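Local coordinates for protein glycine oxidase (Bacillus cereus ATCC 14579, PDB 7CYX) that is an FAD-dependent oxidase that probably oxidises glycine with O2 and water to glyoxylate, hydrogen peroxide and ammonium, a step of thiamine diphosphate biosynthesis, at residues A[65-70]-A[116-121]. Numbering follows the deposited sequence.
Sequences LARESR and QKTGED
The guanidinium of Arg-67 meets segment 116-121 with its edge: Thr-118 OG1 and CB and, farther off, Glu-120 CB all lie at the NH1 end, close to the plane of the group. Thr-118 O is also near, 3.2 Å from NH1, but well out of that plane, on one side of it; no flat group of either segment stacks there. NH1 donates to Thr-118 OG1 at 2.9 Å. The hydroxyl sits just 9° out of the guanidinium plane, but the bond is bent, with an angle of 142° at the hydrogen.

Arg-67 is the one residue of 65-70 that touches 116-121, and it bridges a wide gap: the nearest CA atoms, those of Arg-67 and Glu-120, are 9.8 Å apart. CG stands anti to the backbone N (chi1 -176°), and the chain runs out extended from the helix before turning about the CG-CD bond. NH2 forms a salt bridge with Glu-64, one turn back on the same helix, which probably helps to fix the rotation of the group. Thr-118 OG1 is also hydrogen-bonded to Gln-115 O, so the hydroxyl links Arg-67 to the end of the preceding helix. Glu-120 lends its CB, 4.1 Å from Arg-67 NH1, whereas its chain bends at chi2 and carries the carboxylate off, leaving OE2 6.3 Å from that nitrogen, too far for a salt bridge.

Gln-116 to Gly-119 form a type I beta turn, in which Gly-119, with positive phi, breaks from the helical path. This small surface contact buries 104 Å² and joins helix 61-70 to the loop between helix 102-116 and strand 123-126, an outermost strand of the eight-stranded sheet. Elsewhere on helix 61-70, Leu-65 and Ser-69 pack against helix 341-352, which follows the FAD-binding Leu-339.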
loop_
_atom_site.group_PDB
_atom_site.type_symbol
_atom_site.label_atom_id
_atom_site.label_comp_id
_atom_site.label_asym_id
_atom_site.label_seq_id
_atom_site.Cartn_x
_atom_site.Cartn_y
_atom_site.Cartn_z
ATOM N N LEU A 65 -6.346 7.291 27.450
ATOM C CA LEU A 65 -6.919 7.594 26.135
ATOM C C LEU A 65 -6.164 6.782 25.070
ATOM O O LEU A 65 -6.762 6.194 24.203
ATOM C CB LEU A 65 -6.826 9.107 25.889
ATOM C CG LEU A 65 -8.071 9.804 25.329
ATOM C CD1 LEU A 65 -9.365 9.226 25.891
ATOM C CD2 LEU A 65 -8.016 11.302 25.607
ATOM N N ALA A 66 -4.832 6.757 25.171
ATOM C CA ALA A 66 -3.944 5.984 24.299
ATOM C C ALA A 66 -4.299 4.493 24.334
ATOM O O ALA A 66 -4.398 3.847 23.278
ATOM C CB ALA A 66 -2.510 6.190 24.727
ATOM N N ARG A 67 -4.437 3.949 25.548
ATOM C CA ARG A 67 -4.793 2.539 25.768
ATOM C C ARG A 67 -6.106 2.206 25.040
ATOM O O ARG A 67 -6.214 1.162 24.411
ATOM C CB ARG A 67 -4.902 2.244 27.270
ATOM C CG ARG A 67 -5.180 0.786 27.614
ATOM C CD ARG A 67 -5.106 0.514 29.111
ATOM N NE ARG A 67 -3.776 0.106 29.562
ATOM C CZ ARG A 67 -3.293 0.293 30.788
ATOM N NH1 ARG A 67 -2.140 -0.261 31.135
ATOM N NH2 ARG A 67 -3.953 1.038 31.658
ATOM N N GLU A 68 -7.085 3.112 25.135
ATOM C CA GLU A 68 -8.418 2.940 24.539
ATOM C C GLU A 68 -8.317 3.003 23.003
ATOM O O GLU A 68 -8.971 2.211 22.314
ATOM C CB GLU A 68 -9.365 3.989 25.125
ATOM C CG GLU A 68 -10.828 3.770 24.790
ATOM C CD GLU A 68 -11.793 4.792 25.380
ATOM O OE1 GLU A 68 -11.384 5.552 26.289
ATOM O OE2 GLU A 68 -12.961 4.831 24.925
ATOM N N SER A 69 -7.469 3.914 22.491
ATOM C CA SER A 69 -7.207 4.116 21.061
ATOM C C SER A 69 -6.479 2.907 20.473
ATOM O O SER A 69 -6.839 2.422 19.399
ATOM C CB SER A 69 -6.408 5.372 20.814
ATOM O OG SER A 69 -6.671 5.891 19.516
ATOM N N ARG A 70 -5.435 2.467 21.179
ATOM C CA ARG A 70 -4.615 1.306 20.836
ATOM C C ARG A 70 -5.489 0.091 20.490
ATOM O O ARG A 70 -5.244 -0.605 19.520
ATOM C CB ARG A 70 -3.698 0.973 22.019
ATOM C CG ARG A 70 -2.788 -0.227 21.801
ATOM C CD ARG A 70 -1.786 -0.005 20.679
ATOM N NE ARG A 70 -1.116 -1.236 20.283
ATOM C CZ ARG A 70 -1.641 -2.165 19.487
ATOM N NH1 ARG A 70 -0.903 -3.197 19.113
ATOM N NH2 ARG A 70 -2.892 -2.059 19.070
ATOM N N GLN A 116 4.280 -1.966 34.648
ATOM C CA GLN A 116 3.796 -3.303 34.998
ATOM C C GLN A 116 2.593 -3.254 35.959
ATOM O O GLN A 116 1.691 -4.095 35.867
ATOM C CB GLN A 116 4.931 -4.107 35.631
ATOM C CG GLN A 116 4.917 -5.573 35.237
ATOM C CD GLN A 116 6.281 -6.012 34.771
ATOM O OE1 GLN A 116 6.446 -6.428 33.624
ATOM N NE2 GLN A 116 7.267 -5.890 35.654
ATOM N N LYS A 117 2.590 -2.281 36.879
ATOM C CA LYS A 117 1.543 -2.143 37.882
ATOM C C LYS A 117 0.206 -1.738 37.240
ATOM O O LYS A 117 -0.815 -1.811 37.914
ATOM C CB LYS A 117 1.957 -1.119 38.944
ATOM C CG LYS A 117 3.097 -1.560 39.850
ATOM C CD LYS A 117 3.847 -0.411 40.491
ATOM C CE LYS A 117 4.730 -0.852 41.641
ATOM N NZ LYS A 117 3.926 -1.216 42.834
ATOM N N THR A 118 0.212 -1.333 35.959
ATOM C CA THR A 118 -1.000 -0.877 35.240
ATOM C C THR A 118 -1.665 -2.028 34.456
ATOM O O THR A 118 -2.740 -1.828 33.896
ATOM C CB THR A 118 -0.702 0.307 34.300
ATOM O OG1 THR A 118 -0.074 -0.173 33.107
ATOM C CG2 THR A 118 0.159 1.378 34.939
ATOM N N GLY A 119 -1.032 -3.211 34.399
ATOM C CA GLY A 119 -1.622 -4.426 33.770
ATOM C C GLY A 119 -1.003 -4.776 32.419
ATOM O O GLY A 119 -1.318 -5.833 31.861
ATOM N N GLU A 120 -0.128 -3.890 31.910
ATOM C CA GLU A 120 0.566 -4.014 30.610
ATOM C C GLU A 120 1.709 -5.036 30.736
ATOM O O GLU A 120 2.619 -4.861 31.567
ATOM C CB GLU A 120 1.082 -2.632 30.185
ATOM C CG GLU A 120 1.785 -2.584 28.830
ATOM C CD GLU A 120 3.083 -1.780 28.810
ATOM O OE1 GLU A 120 3.958 -2.057 29.665
ATOM O OE2 GLU A 120 3.227 -0.881 27.951
ATOM N N ASP A 121 1.649 -6.084 29.909
ATOM C CA ASP A 121 2.667 -7.167 29.912
ATOM C C ASP A 121 3.934 -6.678 29.205
ATOM O O ASP A 121 3.824 -5.991 28.193
ATOM C CB ASP A 121 2.117 -8.453 29.299
ATOM C CG ASP A 121 1.305 -9.314 30.254
ATOM O OD1 ASP A 121 1.171 -8.939 31.425
ATOM O OD2 ASP A 121 0.814 -10.358 29.813
#